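Local coordinates for FAD-binding PCMH-type domain-containing protein (Gibberella zeae, PDB 6YJO) that probably works as an FAD-dependent oxidoreductase of a fungal group that oxidises oligosaccharides, with its flavin held covalently at two points, at residues T77-H80 with I81-V85; M371-S374 with D375-H378; K484-A487 with E488-K492. All coordinates share one frame; numbering follows the deposited sequence.

Interaction 1 of 3, residues T77-H80 with I81-V85; sequences TVKH and ISDAV
Val78 O and Lys79 O accept from Ser82 N and Asp83 N in successive i to i+4 helical bonds, and the next bond, from Ala84 N to His80 O, is short at 2.6 Å, while the first, from Ile81 N to Thr77 O, is weak. Thr77 is the N-cap, and with His80 it makes a capping box. Its OG1 accepts from His80 N at 3.2 Å, and its own backbone N donates to His80 ND1, also 3.2 Å away but 33° out of the ring plane. The same ND1 takes the N-H of Thr76, just ahead of the helix, and Thr77 OG1 hangs over one ring face near the rim.

Lys79, in the first turn, reaches Asp83 four residues on: NZ lies 3.1 Å from OD1 in a salt bridge, on the syn side of the carboxylate and 32° out of its plane. The lysine chain gets there by bending at chi2 (-102°) and again at its last torsion, which lays CD and CE beside Asp83 OD2. Ile81 CD1 lies 3.5 Å from Thr77 O.

Ser82 OG leaves the helix to bond Gly200 O. Val78, Ile81 and Val85 press helix 78-90 onto strands 190-196 and 226-236, Ile81, Ala84 and Val85 also meet Ile118 of strand 116-119, and His80 turns to the loop prolines Pro45 and Pro75.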
loop_
_atom_site.group_PDB
_atom_site.type_symbol
_atom_site.label_atom_id
_atom_site.label_comp_id
_atom_site.label_asym_id
_atom_site.label_seq_id
_atom_site.Cartn_x
_atom_site.Cartn_y
_atom_site.Cartn_z
ATOM N N THR A 77 8.112 -15.086 -17.787
ATOM C CA THR A 77 7.230 -14.733 -18.888
ATOM C C THR A 77 5.784 -14.884 -18.445
ATOM O O THR A 77 5.471 -15.594 -17.484
ATOM C CB THR A 77 7.465 -15.607 -20.129
ATOM O OG1 THR A 77 7.105 -16.964 -19.836
ATOM C CG2 THR A 77 8.922 -15.549 -20.568
ATOM N N VAL A 78 4.900 -14.199 -19.170
ATOM C CA VAL A 78 3.469 -14.332 -18.914
ATOM C C VAL A 78 3.034 -15.780 -19.073
ATOM O O VAL A 78 2.136 -16.251 -18.364
ATOM C CB VAL A 78 2.672 -13.406 -19.854
ATOM C CG1 VAL A 78 1.217 -13.341 -19.418
ATOM C CG2 VAL A 78 3.300 -12.015 -19.899
ATOM N N LYS A 79 3.662 -16.510 -19.997
ATOM C CA LYS A 79 3.254 -17.887 -20.256
ATOM C C LYS A 79 3.532 -18.778 -19.051
ATOM O O LYS A 79 2.701 -19.618 -18.690
ATOM C CB LYS A 79 3.964 -18.412 -21.504
ATOM C CG LYS A 79 3.137 -19.397 -22.309
ATOM C CD LYS A 79 3.573 -20.829 -22.074
ATOM C CE LYS A 79 2.694 -21.793 -22.852
ATOM N NZ LYS A 79 1.258 -21.630 -22.495
ATOM N N HIS A 80 4.694 -18.604 -18.414
ATOM C CA HIS A 80 4.977 -19.331 -17.180
ATOM C C HIS A 80 3.847 -19.154 -16.174
ATOM O O HIS A 80 3.356 -20.130 -15.594
ATOM C CB HIS A 80 6.304 -18.855 -16.583
ATOM C CG HIS A 80 7.497 -19.149 -17.437
ATOM N ND1 HIS A 80 8.554 -18.273 -17.561
ATOM C CD2 HIS A 80 7.809 -20.225 -18.199
ATOM C CE1 HIS A 80 9.462 -18.793 -18.369
ATOM N NE2 HIS A 80 9.033 -19.976 -18.770
ATOM N N ILE A 81 3.418 -17.909 -15.957
ATOM C CA ILE A 81 2.318 -17.649 -15.032
ATOM C C ILE A 81 1.077 -18.427 -15.453
ATOM O O ILE A 81 0.452 -19.121 -14.641
ATOM C CB ILE A 81 2.033 -16.138 -14.948
ATOM C CG1 ILE A 81 3.202 -15.408 -14.280
ATOM C CG2 ILE A 81 0.759 -15.877 -14.157
ATOM C CD1 ILE A 81 3.581 -14.101 -14.956
ATOM N N SER A 82 0.696 -18.321 -16.729
ATOM C CA SER A 82 -0.484 -19.036 -17.203
ATOM C C SER A 82 -0.353 -20.531 -16.941
ATOM O O SER A 82 -1.263 -21.160 -16.389
ATOM C CB SER A 82 -0.705 -18.764 -18.692
ATOM O OG SER A 82 -1.862 -19.436 -19.160
ATOM N N ASP A 83 0.783 -21.119 -17.323
ATOM C CA ASP A 83 0.995 -22.538 -17.067
ATOM C C ASP A 83 1.042 -22.828 -15.570
ATOM O O ASP A 83 0.507 -23.843 -15.111
ATOM C CB ASP A 83 2.283 -23.008 -17.745
ATOM C CG ASP A 83 2.139 -23.122 -19.254
ATOM O OD1 ASP A 83 1.006 -22.963 -19.762
ATOM O OD2 ASP A 83 3.157 -23.370 -19.933
ATOM N N ALA A 84 1.670 -21.944 -14.790
ATOM C CA ALA A 84 1.724 -22.145 -13.346
ATOM C C ALA A 84 0.330 -22.086 -12.740
ATOM O O ALA A 84 0.004 -22.871 -11.843
ATOM C CB ALA A 84 2.633 -21.098 -12.700
ATOM N N VAL A 85 -0.511 -21.170 -13.228
ATOM C CA VAL A 85 -1.884 -21.087 -12.744
ATOM C C VAL A 85 -2.667 -22.327 -13.154
ATOM O O VAL A 85 -3.518 -22.806 -12.395
ATOM C CB VAL A 85 -2.541 -19.788 -13.252
ATOM C CG1 VAL A 85 -4.033 -19.979 -13.512
ATOM C CG2 VAL A 85 -2.312 -18.659 -12.249
#

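Interaction 2 of 3, residues M371-S374 with D375-H378; sequences MNDS and DARH
Asp373 and Asp375 sit two residues apart in the loop that carries the chain from helix 357-371 into strand 380-386, and the carboxylate of the first reaches forward to the backbone of the second. Asp373 OD1 accepts Asp375 N at 2.8 Å, which is an Asx turn. The donor meets the oxygen from the anti side, 25° out of the carboxylate plane. With CG swung anti to the backbone N (chi1 -172°), the acid group is carried alongside the following peptides, where OD1 also takes a weak bond from Ala376 N. That amide bonds Asp373 O as well, at 3.3 Å, closing a type I beta turn over Ser374 and Asp375, although the position of this oxygen is less certain.

The packed part is Asp373 CB on Ala376 CB, 3.8 Å apart, together with Ala376 O, which lies 3.5 Å above the plane of the His378 ring, over its centre. His378 NE2 is tied back to Asn370 O near the helix end, and the ring also touches Pro281. Arg377 points away from the turn and is held by a salt bridge to Asp423 and a cation-pi contact with Tyr427.

The solvent side is looser. Ser374 and Asp375 are exposed, and Asp375 OD2 comes within 3.6 Å of Asp373 OD1.

Two acidic groups this close should repel mildly and may hold a proton more readily than isolated ones; the amide N-H groups gathered at Asp373 OD1 probably offset part of that cost.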
loop_
_atom_site.group_PDB
_atom_site.type_symbol
_atom_site.label_atom_id
_atom_site.label_comp_id
_atom_site.label_asym_id
_atom_site.label_seq_id
_atom_site.Cartn_x
_atom_site.Cartn_y
_atom_site.Cartn_z
ATOM N N MET A 371 2.028 7.135 26.656
ATOM C CA MET A 371 3.338 7.782 26.573
ATOM C C MET A 371 3.917 8.071 27.955
ATOM O O MET A 371 5.129 7.940 28.167
ATOM C CB MET A 371 3.240 9.077 25.759
ATOM C CG MET A 371 3.347 8.891 24.252
ATOM S SD MET A 371 3.248 10.455 23.358
ATOM C CE MET A 371 1.488 10.738 23.377
ATOM N N ASN A 372 3.079 8.475 28.904
ATOM C CA ASN A 372 3.557 8.862 30.225
ATOM C C ASN A 372 3.678 7.690 31.189
ATOM O O ASN A 372 4.102 7.890 32.331
ATOM C CB ASN A 372 2.638 9.930 30.824
ATOM C CG ASN A 372 2.636 11.210 30.014
ATOM O OD1 ASN A 372 3.659 11.601 29.448
ATOM N ND2 ASN A 372 1.486 11.866 29.944
ATOM N N ASP A 373 3.325 6.479 30.759
ATOM C CA ASP A 373 3.408 5.289 31.600
ATOM C C ASP A 373 4.749 4.609 31.348
ATOM O O ASP A 373 4.990 4.082 30.258
ATOM C CB ASP A 373 2.248 4.341 31.308
ATOM C CG ASP A 373 2.170 3.188 32.292
ATOM O OD1 ASP A 373 3.226 2.754 32.797
ATOM O OD2 ASP A 373 1.044 2.717 32.561
ATOM N N SER A 374 5.612 4.605 32.366
ATOM C CA SER A 374 6.942 4.024 32.212
ATOM C C SER A 374 6.881 2.531 31.909
ATOM O O SER A 374 7.806 1.984 31.296
ATOM C CB SER A 374 7.770 4.277 33.474
ATOM O OG SER A 374 9.149 4.052 33.240
ATOM N N ASP A 375 5.809 1.854 32.327
ATOM C CA ASP A 375 5.731 0.410 32.140
ATOM C C ASP A 375 5.164 0.030 30.779
ATOM O O ASP A 375 5.505 -1.034 30.249
ATOM C CB ASP A 375 4.873 -0.221 33.236
ATOM C CG ASP A 375 5.173 0.341 34.607
ATOM O OD1 ASP A 375 6.357 0.618 34.892
ATOM O OD2 ASP A 375 4.219 0.512 35.398
ATOM N N ALA A 376 4.317 0.876 30.199
ATOM C CA ALA A 376 3.555 0.496 29.019
ATOM C C ALA A 376 4.466 0.229 27.822
ATOM O O ALA A 376 5.643 0.599 27.799
ATOM C CB ALA A 376 2.546 1.590 28.669
ATOM N N ARG A 377 3.889 -0.424 26.814
ATOM C CA ARG A 377 4.602 -0.730 25.579
ATOM C C ARG A 377 4.843 0.558 24.801
ATOM O O ARG A 377 3.892 1.271 24.458
ATOM C CB ARG A 377 3.787 -1.725 24.755
ATOM C CG ARG A 377 4.575 -2.558 23.748
ATOM C CD ARG A 377 3.647 -3.573 23.084
ATOM N NE ARG A 377 4.237 -4.253 21.932
ATOM C CZ ARG A 377 4.850 -5.433 21.974
ATOM N NH1 ARG A 377 4.991 -6.086 23.118
ATOM N NH2 ARG A 377 5.334 -5.961 20.857
ATOM N N HIS A 378 6.114 0.862 24.532
ATOM C CA HIS A 378 6.508 2.084 23.839
ATOM C C HIS A 378 7.152 1.811 22.487
ATOM O O HIS A 378 7.843 2.681 21.949
ATOM C CB HIS A 378 7.474 2.887 24.709
ATOM C CG HIS A 378 6.851 3.444 25.947
ATOM N ND1 HIS A 378 7.551 3.601 27.124
ATOM C CD2 HIS A 378 5.597 3.891 26.190
ATOM C CE1 HIS A 378 6.752 4.117 28.040
ATOM N NE2 HIS A 378 5.562 4.301 27.499
#

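Interaction 3 of 3, residues K484-A487 with E488-K492; sequences KLKA and ELDPK. With NAG (2-acetamido-2-deoxy-beta-D-glucopyranose), chain B.
Helix 479-489, in the berberine-like region of this FAD-linked oxidase fold, carries an i to i+4 salt bridge at its C-terminal end, from Lys486 to Asp490, the residue at which the chain leaves helical geometry. Lys486 NZ lies 3.0 Å from Asp490 OD2, on the anti side of the carboxylate and 31° out of its plane. The two side chains run side by side in one direction, the lysine bending at chi2 (81°) to follow the aspartate. Asp490 N, meanwhile, bonds Lys486 O at 2.8 Å, so backbone and side chains join the same pair.

Both charged ends are buried and shared: NZ also donates to Ser223 O and pairs with Asp493, while Asp490 OD2 takes Phe495 N and OD1 takes Met494 N, drawing the tail after the helix back against its end. Past the turn, Pro491 CB rests 3.3 Å from Ala487 O.

On another side of the helix, Leu485 CD1 packs on Leu489 CD1 at 3.4 Å, and the pair meets Ala216 and Leu213 of helix 211-220. A water bridges the outer charges, accepting from Lys484 NZ at 2.7 Å and donating to Glu488 OE2 at 2.6 Å. The attached glycan meets the helix end at Glu488 and Leu489: O6 of its N-acetylglucosamine makes a weak bond to Glu488 O, and its C6 lies 3.4 Å from Leu489 CD2.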
loop_
_atom_site.group_PDB
_atom_site.type_symbol
_atom_site.label_atom_id
_atom_site.label_comp_id
_atom_site.label_asym_id
_atom_site.label_seq_id
_atom_site.Cartn_x
_atom_site.Cartn_y
_atom_site.Cartn_z
ATOM N N LYS A 484 -19.825 -10.210 -6.369
ATOM C CA LYS A 484 -20.484 -10.667 -7.588
ATOM C C LYS A 484 -19.457 -10.998 -8.660
ATOM O O LYS A 484 -19.583 -12.006 -9.366
ATOM C CB LYS A 484 -21.456 -9.602 -8.094
ATOM C CG LYS A 484 -22.363 -10.083 -9.215
ATOM C CD LYS A 484 -23.324 -8.997 -9.676
ATOM C CE LYS A 484 -22.694 -8.072 -10.702
ATOM N NZ LYS A 484 -22.359 -8.778 -11.969
ATOM N N LEU A 485 -18.420 -10.166 -8.778
ATOM C CA LEU A 485 -17.395 -10.379 -9.793
ATOM C C LEU A 485 -16.466 -11.530 -9.426
ATOM O O LEU A 485 -15.975 -12.236 -10.313
ATOM C CB LEU A 485 -16.599 -9.090 -9.985
ATOM C CG LEU A 485 -15.476 -9.087 -11.017
ATOM C CD1 LEU A 485 -15.981 -9.521 -12.383
ATOM C CD2 LEU A 485 -14.876 -7.693 -11.082
ATOM N N LYS A 486 -16.207 -11.728 -8.133
ATOM C CA LYS A 486 -15.392 -12.861 -7.709
ATOM C C LYS A 486 -16.037 -14.183 -8.114
ATOM O O LYS A 486 -15.344 -15.121 -8.527
ATOM C CB LYS A 486 -15.171 -12.795 -6.196
ATOM C CG LYS A 486 -14.429 -13.979 -5.592
ATOM C CD LYS A 486 -12.920 -13.879 -5.751
ATOM C CE LYS A 486 -12.241 -15.107 -5.156
ATOM N NZ LYS A 486 -10.755 -15.047 -5.199
ATOM N N ALA A 487 -17.366 -14.272 -8.013
ATOM C CA ALA A 487 -18.055 -15.498 -8.402
ATOM C C ALA A 487 -17.970 -15.725 -9.908
ATOM O O ALA A 487 -17.863 -16.872 -10.361
ATOM C CB ALA A 487 -19.512 -15.448 -7.943
ATOM N N GLU A 488 -18.024 -14.647 -10.695
ATOM C CA GLU A 488 -17.837 -14.764 -12.137
ATOM C C GLU A 488 -16.497 -15.409 -12.466
ATOM O O GLU A 488 -16.425 -16.383 -13.225
ATOM C CB GLU A 488 -17.908 -13.386 -12.792
ATOM C CG GLU A 488 -19.205 -13.045 -13.486
ATOM C CD GLU A 488 -18.993 -12.024 -14.599
ATOM O OE1 GLU A 488 -18.497 -12.411 -15.681
ATOM O OE2 GLU A 488 -19.294 -10.829 -14.386
ATOM N N LEU A 489 -15.419 -14.878 -11.890
ATOM C CA LEU A 489 -14.064 -15.117 -12.365
ATOM C C LEU A 489 -13.313 -16.171 -11.566
ATOM O O LEU A 489 -12.601 -16.987 -12.155
ATOM C CB LEU A 489 -13.280 -13.800 -12.344
ATOM C CG LEU A 489 -13.950 -12.675 -13.143
ATOM C CD1 LEU A 489 -13.177 -11.368 -13.028
ATOM C CD2 LEU A 489 -14.120 -13.078 -14.605
ATOM N N ASP A 490 -13.442 -16.178 -10.243
ATOM C CA ASP A 490 -12.769 -17.154 -9.386
ATOM C C ASP A 490 -13.804 -17.755 -8.445
ATOM O O ASP A 490 -13.840 -17.435 -7.251
ATOM C CB ASP A 490 -11.621 -16.502 -8.613
ATOM C CG ASP A 490 -10.680 -17.516 -7.992
ATOM O OD1 ASP A 490 -10.734 -18.702 -8.384
ATOM O OD2 ASP A 490 -9.885 -17.125 -7.110
ATOM N N PRO A 491 -14.669 -18.644 -8.955
ATOM C CA PRO A 491 -15.778 -19.144 -8.132
ATOM C C PRO A 491 -15.324 -20.170 -7.108
ATOM O O PRO A 491 -15.851 -20.217 -5.993
ATOM C CB PRO A 491 -16.738 -19.758 -9.164
ATOM C CG PRO A 491 -15.980 -19.779 -10.503
ATOM C CD PRO A 491 -14.560 -19.384 -10.223
ATOM N N LYS A 492 -14.342 -20.992 -7.473
ATOM C CA LYS A 492 -13.757 -21.945 -6.541
ATOM C C LYS A 492 -12.786 -21.281 -5.574
ATOM O O LYS A 492 -12.237 -21.964 -4.700
ATOM C CB LYS A 492 -13.055 -23.064 -7.317
ATOM C CG LYS A 492 -13.966 -23.776 -8.315
ATOM C CD LYS A 492 -13.392 -25.116 -8.763
ATOM C CE LYS A 492 -13.644 -25.379 -10.243
ATOM N NZ LYS A 492 -13.164 -26.730 -10.654
HETATM C C1 NAG B . -11.783 -18.129 -18.268
HETATM C C2 NAG B . -12.423 -18.470 -19.609
HETATM C C3 NAG B . -12.957 -17.208 -20.289
HETATM C C4 NAG B . -13.837 -16.397 -19.346
HETATM C C5 NAG B . -13.130 -16.174 -18.013
HETATM C C6 NAG B . -14.014 -15.510 -16.984
HETATM C C7 NAG B . -11.758 -20.266 -21.147
HETATM C C8 NAG B . -10.653 -20.832 -21.989
HETATM N N2 NAG B . -11.468 -19.148 -20.471
HETATM O O3 NAG B . -13.704 -17.588 -21.440
HETATM O O4 NAG B . -14.065 -15.112 -19.913
HETATM O O5 NAG B . -12.715 -17.429 -17.457
HETATM O O6 NAG B . -14.856 -16.457 -16.341
HETATM O O7 NAG B . -12.862 -20.798 -21.079
HETATM O O HOH W 1 -21.637 -11.032 -13.183
#

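In the fold
Interactions 1 and 3 are neighbours, their centres 20 Å apart and nearest atoms about 9 Å apart without touching. Both are helix ends, one an N-terminal cap in the FAD-binding region and the other a C-terminal exit in the berberine-like region. Both lie near the flavin's surroundings: the side chain of Ile81 in interaction 1 is about 7 Å from FAD, that of Lys486 in interaction 3 about 10 Å. The glycan touches interaction 3 at Leu489 and is about 9 Å from the side chain of Ser82 in interaction 1. Interaction 2 is remote, a surface turn with its centre 51 Å from that of interaction 1 and 47 Å from that of interaction 3, away from the annotated sites.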